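Local coordinates for protein N2b-titin isoform (Homo sapiens, PDB 1YA5) that forms the N-terminal end of the giant muscle protein titin, its paired immunoglobulin domains binding telethonin, probably to fix the filament at the sarcomeric Z-disc, at residues Pro35-Phe40 / Leu80-Gly85; Phe106-Gln111 / Gln124-Gly129; Thr173-Ala178 / Thr186-Leu191. All coordinates share one frame; numbering follows the deposited sequence.

Contact 1: Pro35-Phe40 / Leu80-Gly85; sequences PEVSWF and LKATNG
Trp39 and Leu80 meet inside the immunoglobulin sandwich, where strands 36-41 and 76-84 (C and F of the I-set fold) run antiparallel in the same sheet. The two segments illustrate how alternating side chains give one ladder a packed face and a wet one. On the inner face, Leu80 CG sits 3.5 Å from the centroid of the Trp39 six-membered ring, 9° off the ring normal, a CH-pi contact made by the branch point, with CD1 beside it. That CD1 follows the same face at 3.6 Å from Trp39 CZ2, while Leu80 CD2 turns the other way, to 3.9 Å from Val37 CB. The first torsion of Trp39 sets CG anti to the carbonyl carbon (chi1 -74°), and the indole points into the core. Trp39 holds the place of the core tryptophan familiar from strand C of immunoglobulin domains; Phe25, Ala63 and Leu65 of the other sheet also touch it. Further along, Ala82 CB touches both Pro35 and Val37, 3.8 Å from Pro35 CB.

The opposite face is looser. Glu36, Ser38, Lys81 and Thr83 lie there, with few close side-chain contacts; the extended Lys81 chain carries its amine away from 35-40, and Phe40 CE1 touches Lys81 CB obliquely. Between the faces, four backbone hydrogen bonds join the strands at the Glu36-Thr83 and Ser38-Lys81 pairs. Straightest of the four is Lys81 N to Ser38 O, 2.9 Å long and 176° at the hydrogen.

Contact 2: Phe106-Gln111 / Gln124-Gly129; sequences FVQRLQ and QVRVTG
The carbonyl oxygen of Arg126 receives several groups from segment 106-111. Gln108 N donates to Arg126 O in the carbonyl plane, on a lone pair, over 3.1 Å and with 164° at the hydrogen. Phe106 CA adds a weaker CA-H...O contact to it, and Val107 N is 2.6 Å from Arg126 O. The return bond runs from Arg126 N to Gln108 O at 3.0 Å.

Two residues, Val107 and Gln108, thus face the single Arg126: a classic beta bulge. It falls where the edge strand of the I-set domain leaves strand 121-130 and turns a corner toward strand 113-115 of the other sheet, the A-to-A' kink. On the core side of this corner, Phe106 CG stands anti to the carbonyl carbon (chi1 -80°), and the ring lies alongside Val127, whose CG2 covers one face, 3.6 Å from Phe106 CE2. Val125 CB reaches the ring edge, 3.8 Å from that same CE2. An alanine in place of Phe106 would probably leave Val127 CG2 without the ring it rests on and open a gap beside Val125. Beyond the bulge Leu110 crosses Val125 closely, its CD1 3.3 Å from Val125 CG1.

The outer side is chiefly polar. Gln108 CB packs 3.6 Å from Arg126 CB, and the amide and guanidinium planes stand nearly perpendicular, 88° apart; the Arg126 guanidinium instead makes a salt bridge with Asp157. Arg109, whose CB points away from 124-129, forms a salt bridge to Glu42 of the telethonin chain.

Contact 3: Thr173-Ala178 / Thr186-Leu191; sequences TYSVNA and TSTAEL
Strands 173-178 and 186-191 pair antiparallel, their axes 4.6 Å apart at closest approach, and four backbone hydrogen bonds tie Tyr174 to Ala189 and Val176 to Ser187. The shortest of these runs from Ser187 N to Val176 O, at 2.7 Å. Strands 172-180 and 183-193 form the F-G hairpin of the immunoglobulin fold, and the side chains alternate between two faces.

One face is polar, bearing Thr173, Ser175, Thr188 and Glu190. Here Thr173 OG1 donates to Glu190 OE2 at 2.9 Å, meeting the carboxylate from above, 53° out of its plane; the Glu190 chain bends at its second torsion (chi2 121°) to bring the acid back over its neighbour. Next along, Thr188 CG2 presses against Ser175 OG at 3.4 Å. Its methyl is anti to the carbonyl carbon, while OG1 occupies the position between backbone N and carbonyl carbon and bonds to Thr50 of the telethonin chain.

The buried face is mostly apolar. Tyr174 crosses Leu191 obliquely, with CE1 3.6 Å from Leu191 CD2, and the leucine CB comes 3.7 Å from Tyr174 CD1. Tyr174 OH bonds to Asp170 O, four residues earlier, as in a tyrosine corner, and Val176 and Ala189 continue this face.

Strand 134-139 flanks 173-178, Leu123 and Val125 of strand 121-130 cover Tyr174 and Val176 from the facing sheet, and a telethonin strand pairs antiparallel with Thr186, Ser187 and Thr188, extending the sheet into another chain.

How the contacts relate
Contact 1 belongs to the first immunoglobulin domain and contacts 2 and 3 to the second; the centre of contact 1 lies about 55 Å from that of contact 2 and about 62 Å from that of contact 3. Contacts 1 and 3 both use the F strand, paired with C in one and G in the other, as regular ladders; contact 2 is a bulged sheet edge. It touches contact 3 at several points, among them Leu110 N, weakly hydrogen-bonded to Ser187 OG, and Val127 against Ala178. Each has an apolar inner face built on an aromatic ring. Outside, contact 2 relies on arginine salt bridges, contact 3 on a hydroxyl-carboxylate bond; both also face telethonin.

Contact 1: Pro35-Phe40 / Leu80-Gly85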
loop_
_atom_site.group_PDB
_atom_site.type_symbol
_atom_site.label_atom_id
_atom_site.label_comp_id
_atom_site.label_asym_id
_atom_site.label_seq_id
_atom_site.Cartn_x
_atom_site.Cartn_y
_atom_site.Cartn_z
ATOM N N PRO A 35 0.136 14.204 30.794
ATOM C CA PRO A 35 0.246 12.815 31.211
ATOM C C PRO A 35 1.677 12.337 31.277
ATOM O O PRO A 35 2.565 12.953 30.709
ATOM C CB PRO A 35 -0.532 12.062 30.134
ATOM C CG PRO A 35 -1.416 13.113 29.523
ATOM C CD PRO A 35 -0.604 14.353 29.533
ATOM N N GLU A 36 1.889 11.248 32.000
ATOM C CA GLU A 36 3.151 10.547 31.983
ATOM C C GLU A 36 2.999 9.523 30.891
ATOM O O GLU A 36 1.986 8.844 30.812
ATOM C CB GLU A 36 3.369 9.853 33.325
ATOM C CG GLU A 36 4.617 8.996 33.390
ATOM C CD GLU A 36 4.675 8.157 34.661
ATOM O OE1 GLU A 36 4.973 8.727 35.737
ATOM O OE2 GLU A 36 4.409 6.931 34.588
ATOM N N VAL A 37 3.991 9.419 30.024
ATOM C CA VAL A 37 3.853 8.548 28.882
ATOM C C VAL A 37 4.959 7.521 28.833
ATOM O O VAL A 37 6.045 7.729 29.346
ATOM C CB VAL A 37 3.828 9.342 27.596
ATOM C CG1 VAL A 37 2.676 10.304 27.621
ATOM C CG2 VAL A 37 5.130 10.088 27.418
ATOM N N SER A 38 4.671 6.400 28.202
ATOM C CA SER A 38 5.654 5.354 28.076
ATOM C C SER A 38 5.288 4.455 26.906
ATOM O O SER A 38 4.125 4.242 26.617
ATOM C CB SER A 38 5.720 4.564 29.370
ATOM O OG SER A 38 4.483 4.642 30.056
ATOM N N TRP A 39 6.302 3.940 26.231
ATOM C CA TRP A 39 6.120 3.213 24.982
ATOM C C TRP A 39 6.438 1.753 25.241
ATOM O O TRP A 39 7.330 1.451 26.028
ATOM C CB TRP A 39 7.098 3.750 23.947
ATOM C CG TRP A 39 6.776 5.088 23.380
ATOM C CD1 TRP A 39 7.184 6.309 23.855
ATOM C CD2 TRP A 39 6.023 5.354 22.202
ATOM N NE1 TRP A 39 6.717 7.315 23.044
ATOM C CE2 TRP A 39 6.002 6.753 22.020
ATOM C CE3 TRP A 39 5.363 4.544 21.272
ATOM C CZ2 TRP A 39 5.339 7.356 20.955
ATOM C CZ3 TRP A 39 4.714 5.144 20.213
ATOM C CH2 TRP A 39 4.697 6.541 20.071
ATOM N N PHE A 40 5.719 0.857 24.577
ATOM C CA PHE A 40 5.894 -0.585 24.741
ATOM C C PHE A 40 5.938 -1.291 23.394
ATOM O O PHE A 40 5.251 -0.900 22.442
ATOM C CB PHE A 40 4.717 -1.194 25.473
ATOM C CG PHE A 40 4.583 -0.753 26.876
ATOM C CD1 PHE A 40 3.927 0.429 27.181
ATOM C CD2 PHE A 40 5.074 -1.536 27.906
ATOM C CE1 PHE A 40 3.787 0.831 28.476
ATOM C CE2 PHE A 40 4.944 -1.132 29.206
ATOM C CZ PHE A 40 4.294 0.050 29.494
ATOM N N LEU A 80 1.463 3.056 23.139
ATOM C CA LEU A 80 1.802 4.238 23.881
ATOM C C LEU A 80 0.801 4.294 25.021
ATOM O O LEU A 80 -0.400 4.255 24.780
ATOM C CB LEU A 80 1.598 5.457 22.991
ATOM C CG LEU A 80 2.513 6.674 23.097
ATOM C CD1 LEU A 80 1.965 7.789 22.237
ATOM C CD2 LEU A 80 2.736 7.141 24.525
ATOM N N LYS A 81 1.278 4.367 26.250
ATOM C CA LYS A 81 0.402 4.566 27.398
ATOM C C LYS A 81 0.578 5.960 27.967
ATOM O O LYS A 81 1.688 6.487 28.007
ATOM C CB LYS A 81 0.658 3.531 28.481
ATOM C CG LYS A 81 -0.333 3.554 29.607
ATOM C CD LYS A 81 -0.060 2.404 30.566
ATOM C CE LYS A 81 -1.021 2.379 31.733
ATOM N NZ LYS A 81 -0.626 1.370 32.778
ATOM N N ALA A 82 -0.539 6.560 28.374
ATOM C CA ALA A 82 -0.548 7.877 29.010
ATOM C C ALA A 82 -1.418 7.864 30.264
ATOM O O ALA A 82 -2.605 7.525 30.203
ATOM C CB ALA A 82 -1.056 8.910 28.051
ATOM N N THR A 83 -0.834 8.233 31.399
ATOM C CA THR A 83 -1.597 8.274 32.642
ATOM C C THR A 83 -1.424 9.626 33.314
ATOM O O THR A 83 -0.355 10.230 33.261
ATOM C CB THR A 83 -1.152 7.178 33.603
ATOM O OG1 THR A 83 0.091 7.569 34.170
ATOM C CG2 THR A 83 -0.893 5.888 32.867
ATOM N N ASN A 84 -2.486 10.109 33.934
ATOM C CA ASN A 84 -2.357 11.124 34.963
ATOM C C ASN A 84 -3.354 10.851 36.079
ATOM O O ASN A 84 -3.908 9.743 36.154
ATOM C CB ASN A 84 -2.459 12.545 34.394
ATOM C CG ASN A 84 -3.844 12.890 33.940
ATOM O OD1 ASN A 84 -4.790 12.149 34.204
ATOM N ND2 ASN A 84 -3.986 14.022 33.256
ATOM N N GLY A 85 -3.564 11.827 36.961
ATOM C CA GLY A 85 -4.452 11.624 38.099
ATOM C C GLY A 85 -5.873 11.290 37.681
ATOM O O GLY A 85 -6.550 10.480 38.310
#

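Contact 2: Phe106-Gln111 / Gln124-Gly129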
loop_
_atom_site.group_PDB
_atom_site.type_symbol
_atom_site.label_atom_id
_atom_site.label_comp_id
_atom_site.label_asym_id
_atom_site.label_seq_id
_atom_site.Cartn_x
_atom_site.Cartn_y
_atom_site.Cartn_z
ATOM N N PHE A 106 17.492 -7.352 -16.858
ATOM C CA PHE A 106 18.634 -7.475 -17.752
ATOM C C PHE A 106 19.126 -6.079 -18.117
ATOM O O PHE A 106 18.611 -5.440 -19.039
ATOM C CB PHE A 106 18.267 -8.277 -18.995
ATOM C CG PHE A 106 18.270 -9.755 -18.773
ATOM C CD1 PHE A 106 17.205 -10.381 -18.140
ATOM C CD2 PHE A 106 19.337 -10.519 -19.176
ATOM C CE1 PHE A 106 17.198 -11.745 -17.927
ATOM C CE2 PHE A 106 19.346 -11.896 -18.951
ATOM C CZ PHE A 106 18.269 -12.505 -18.328
ATOM N N VAL A 107 20.103 -5.599 -17.359
ATOM C CA VAL A 107 20.797 -4.362 -17.707
ATOM C C VAL A 107 21.412 -4.490 -19.085
ATOM O O VAL A 107 21.334 -3.568 -19.896
ATOM C CB VAL A 107 21.894 -4.020 -16.686
ATOM C CG1 VAL A 107 23.056 -3.365 -17.359
ATOM C CG2 VAL A 107 21.347 -3.123 -15.633
ATOM N N GLN A 108 22.013 -5.641 -19.351
ATOM C CA GLN A 108 22.527 -5.949 -20.669
ATOM C C GLN A 108 21.814 -7.199 -21.153
ATOM O O GLN A 108 21.901 -8.249 -20.532
ATOM C CB GLN A 108 24.042 -6.189 -20.588
ATOM C CG GLN A 108 24.719 -6.737 -21.853
ATOM C CD GLN A 108 26.247 -6.601 -21.820
ATOM O OE1 GLN A 108 26.963 -7.602 -21.724
ATOM N NE2 GLN A 108 26.745 -5.360 -21.901
ATOM N N ARG A 109 21.097 -7.096 -22.259
ATOM C CA ARG A 109 20.453 -8.269 -22.808
ATOM C C ARG A 109 21.374 -8.920 -23.834
ATOM O O ARG A 109 22.228 -8.251 -24.433
ATOM C CB ARG A 109 19.083 -7.905 -23.386
ATOM C CG ARG A 109 18.727 -6.438 -23.141
ATOM C CD ARG A 109 17.351 -6.258 -22.518
ATOM N NE ARG A 109 16.348 -5.982 -23.536
ATOM C CZ ARG A 109 15.296 -5.189 -23.370
ATOM N NH1 ARG A 109 15.090 -4.560 -22.226
ATOM N NH2 ARG A 109 14.440 -5.025 -24.365
ATOM N N LEU A 110 21.215 -10.235 -23.986
ATOM C CA LEU A 110 21.948 -11.036 -24.958
ATOM C C LEU A 110 21.850 -10.354 -26.310
ATOM O O LEU A 110 20.820 -9.775 -26.626
ATOM C CB LEU A 110 21.276 -12.399 -25.060
ATOM C CG LEU A 110 22.053 -13.705 -25.114
ATOM C CD1 LEU A 110 23.054 -13.769 -23.995
ATOM C CD2 LEU A 110 21.069 -14.864 -24.978
ATOM N N GLN A 111 22.900 -10.428 -27.120
ATOM C CA GLN A 111 22.836 -9.847 -28.450
ATOM C C GLN A 111 23.082 -10.879 -29.529
ATOM O O GLN A 111 23.813 -11.855 -29.327
ATOM C CB GLN A 111 23.773 -8.645 -28.577
ATOM C CG GLN A 111 23.323 -7.464 -27.728
ATOM C CD GLN A 111 24.158 -6.212 -27.953
ATOM O OE1 GLN A 111 25.392 -6.271 -27.981
ATOM N NE2 GLN A 111 23.488 -5.068 -28.106
ATOM N N GLN A 124 27.077 -12.708 -23.446
ATOM C CA GLN A 124 26.927 -12.144 -22.119
ATOM C C GLN A 124 25.703 -11.276 -21.857
ATOM O O GLN A 124 25.108 -10.692 -22.762
ATOM C CB GLN A 124 28.170 -11.379 -21.750
ATOM C CG GLN A 124 29.353 -11.832 -22.509
ATOM C CD GLN A 124 30.564 -11.060 -22.095
ATOM O OE1 GLN A 124 30.722 -9.894 -22.469
ATOM N NE2 GLN A 124 31.424 -11.685 -21.291
ATOM N N VAL A 125 25.369 -11.179 -20.578
ATOM C CA VAL A 125 24.218 -10.438 -20.114
ATOM C C VAL A 125 24.594 -9.863 -18.766
ATOM O O VAL A 125 25.444 -10.426 -18.069
ATOM C CB VAL A 125 23.035 -11.372 -19.909
ATOM C CG1 VAL A 125 22.831 -12.189 -21.138
ATOM C CG2 VAL A 125 23.282 -12.272 -18.737
ATOM N N ARG A 126 23.980 -8.741 -18.403
ATOM C CA ARG A 126 24.122 -8.216 -17.058
ATOM C C ARG A 126 22.765 -8.150 -16.396
ATOM O O ARG A 126 21.869 -7.455 -16.885
ATOM C CB ARG A 126 24.747 -6.828 -17.086
ATOM C CG ARG A 126 26.202 -6.828 -17.444
ATOM C CD ARG A 126 26.689 -5.434 -17.799
ATOM N NE ARG A 126 28.112 -5.269 -17.492
ATOM C CZ ARG A 126 28.604 -5.166 -16.254
ATOM N NH1 ARG A 126 27.794 -5.215 -15.200
ATOM N NH2 ARG A 126 29.908 -5.013 -16.067
ATOM N N VAL A 127 22.636 -8.848 -15.265
ATOM C CA VAL A 127 21.357 -9.053 -14.579
ATOM C C VAL A 127 21.358 -8.570 -13.127
ATOM O O VAL A 127 22.275 -8.855 -12.366
ATOM C CB VAL A 127 21.014 -10.548 -14.577
ATOM C CG1 VAL A 127 19.604 -10.790 -14.042
ATOM C CG2 VAL A 127 21.150 -11.079 -15.958
ATOM N N THR A 128 20.310 -7.860 -12.738
ATOM C CA THR A 128 20.170 -7.387 -11.372
ATOM C C THR A 128 18.908 -7.990 -10.789
ATOM O O THR A 128 18.024 -8.393 -11.525
ATOM C CB THR A 128 20.008 -5.852 -11.340
ATOM O OG1 THR A 128 18.861 -5.478 -12.113
ATOM C CG2 THR A 128 21.187 -5.170 -11.962
ATOM N N GLY A 129 18.819 -8.010 -9.462
ATOM C CA GLY A 129 17.657 -8.525 -8.758
ATOM C C GLY A 129 17.945 -8.773 -7.291
ATOM O O GLY A 129 19.039 -9.155 -6.908
#

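Contact 3: Thr173-Ala178 / Thr186-Leu191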
loop_
_atom_site.group_PDB
_atom_site.type_symbol
_atom_site.label_atom_id
_atom_site.label_comp_id
_atom_site.label_asym_id
_atom_site.label_seq_id
_atom_site.Cartn_x
_atom_site.Cartn_y
_atom_site.Cartn_z
ATOM N N THR A 173 18.892 -20.361 -31.246
ATOM C CA THR A 173 18.291 -19.374 -30.393
ATOM C C THR A 173 18.756 -19.614 -28.963
ATOM O O THR A 173 18.457 -20.662 -28.349
ATOM C CB THR A 173 16.774 -19.401 -30.518
ATOM O OG1 THR A 173 16.421 -19.164 -31.891
ATOM C CG2 THR A 173 16.139 -18.296 -29.641
ATOM N N TYR A 174 19.521 -18.635 -28.475
ATOM C CA TYR A 174 20.068 -18.639 -27.134
ATOM C C TYR A 174 19.201 -17.805 -26.177
ATOM O O TYR A 174 18.733 -16.713 -26.519
ATOM C CB TYR A 174 21.525 -18.166 -27.156
ATOM C CG TYR A 174 22.514 -19.246 -27.593
ATOM C CD1 TYR A 174 22.777 -19.483 -28.937
ATOM C CD2 TYR A 174 23.173 -20.031 -26.663
ATOM C CE1 TYR A 174 23.667 -20.473 -29.341
ATOM C CE2 TYR A 174 24.068 -21.019 -27.063
ATOM C CZ TYR A 174 24.306 -21.225 -28.402
ATOM O OH TYR A 174 25.181 -22.205 -28.798
ATOM N N SER A 175 18.985 -18.363 -24.984
ATOM C CA SER A 175 18.108 -17.797 -23.965
ATOM C C SER A 175 18.839 -17.679 -22.649
ATOM O O SER A 175 19.511 -18.612 -22.231
ATOM C CB SER A 175 16.924 -18.731 -23.733
ATOM O OG SER A 175 15.884 -18.475 -24.654
ATOM N N VAL A 176 18.710 -16.527 -21.995
ATOM C CA VAL A 176 19.029 -16.428 -20.573
ATOM C C VAL A 176 17.768 -16.126 -19.782
ATOM O O VAL A 176 16.973 -15.240 -20.112
ATOM C CB VAL A 176 20.135 -15.410 -20.258
ATOM C CG1 VAL A 176 20.768 -15.723 -18.913
ATOM C CG2 VAL A 176 21.188 -15.431 -21.316
ATOM N N ASN A 177 17.575 -16.922 -18.749
ATOM C CA ASN A 177 16.452 -16.765 -17.870
ATOM C C ASN A 177 17.005 -16.402 -16.514
ATOM O O ASN A 177 17.813 -17.138 -15.967
ATOM C CB ASN A 177 15.731 -18.101 -17.777
ATOM C CG ASN A 177 14.326 -17.978 -17.214
ATOM O OD1 ASN A 177 13.782 -16.873 -17.032
ATOM N ND2 ASN A 177 13.715 -19.131 -16.944
ATOM N N ALA A 178 16.588 -15.260 -15.978
ATOM C CA ALA A 178 16.902 -14.913 -14.590
ATOM C C ALA A 178 15.653 -15.008 -13.729
ATOM O O ALA A 178 14.640 -14.430 -14.058
ATOM C CB ALA A 178 17.472 -13.510 -14.521
ATOM N N THR A 186 13.457 -13.024 -19.071
ATOM C CA THR A 186 14.217 -13.826 -20.007
ATOM C C THR A 186 14.646 -13.074 -21.257
ATOM O O THR A 186 13.855 -12.368 -21.855
ATOM C CB THR A 186 13.514 -15.183 -20.308
ATOM O OG1 THR A 186 13.881 -15.650 -21.614
ATOM C CG2 THR A 186 12.033 -15.017 -20.264
ATOM N N SER A 187 15.912 -13.222 -21.637
ATOM C CA SER A 187 16.418 -12.592 -22.862
ATOM C C SER A 187 16.886 -13.605 -23.909
ATOM O O SER A 187 17.655 -14.519 -23.602
ATOM C CB SER A 187 17.570 -11.636 -22.542
ATOM O OG SER A 187 18.254 -11.280 -23.722
ATOM N N THR A 188 16.432 -13.430 -25.144
ATOM C CA THR A 188 16.825 -14.327 -26.226
ATOM C C THR A 188 17.412 -13.585 -27.402
ATOM O O THR A 188 17.011 -12.466 -27.697
ATOM C CB THR A 188 15.653 -15.172 -26.737
ATOM O OG1 THR A 188 14.943 -14.424 -27.715
ATOM C CG2 THR A 188 14.687 -15.487 -25.625
ATOM N N ALA A 189 18.357 -14.237 -28.074
ATOM C CA ALA A 189 19.057 -13.687 -29.241
ATOM C C ALA A 189 19.574 -14.827 -30.080
ATOM O O ALA A 189 19.732 -15.934 -29.588
ATOM C CB ALA A 189 20.210 -12.815 -28.815
ATOM N N GLU A 190 19.839 -14.556 -31.351
ATOM C CA GLU A 190 20.216 -15.611 -32.292
ATOM C C GLU A 190 21.730 -15.678 -32.515
ATOM O O GLU A 190 22.406 -14.651 -32.663
ATOM C CB GLU A 190 19.462 -15.436 -33.610
ATOM C CG GLU A 190 18.715 -16.692 -34.060
ATOM C CD GLU A 190 17.206 -16.473 -34.215
ATOM O OE1 GLU A 190 16.733 -16.205 -35.359
ATOM O OE2 GLU A 190 16.490 -16.576 -33.188
ATOM N N LEU A 191 22.262 -16.891 -32.497
ATOM C CA LEU A 191 23.659 -17.102 -32.841
ATOM C C LEU A 191 23.810 -18.007 -34.063
ATOM O O LEU A 191 23.315 -19.140 -34.096
ATOM C CB LEU A 191 24.434 -17.702 -31.674
ATOM C CG LEU A 191 25.837 -18.132 -32.106
ATOM C CD1 LEU A 191 26.719 -16.902 -32.316
ATOM C CD2 LEU A 191 26.460 -19.082 -31.105
#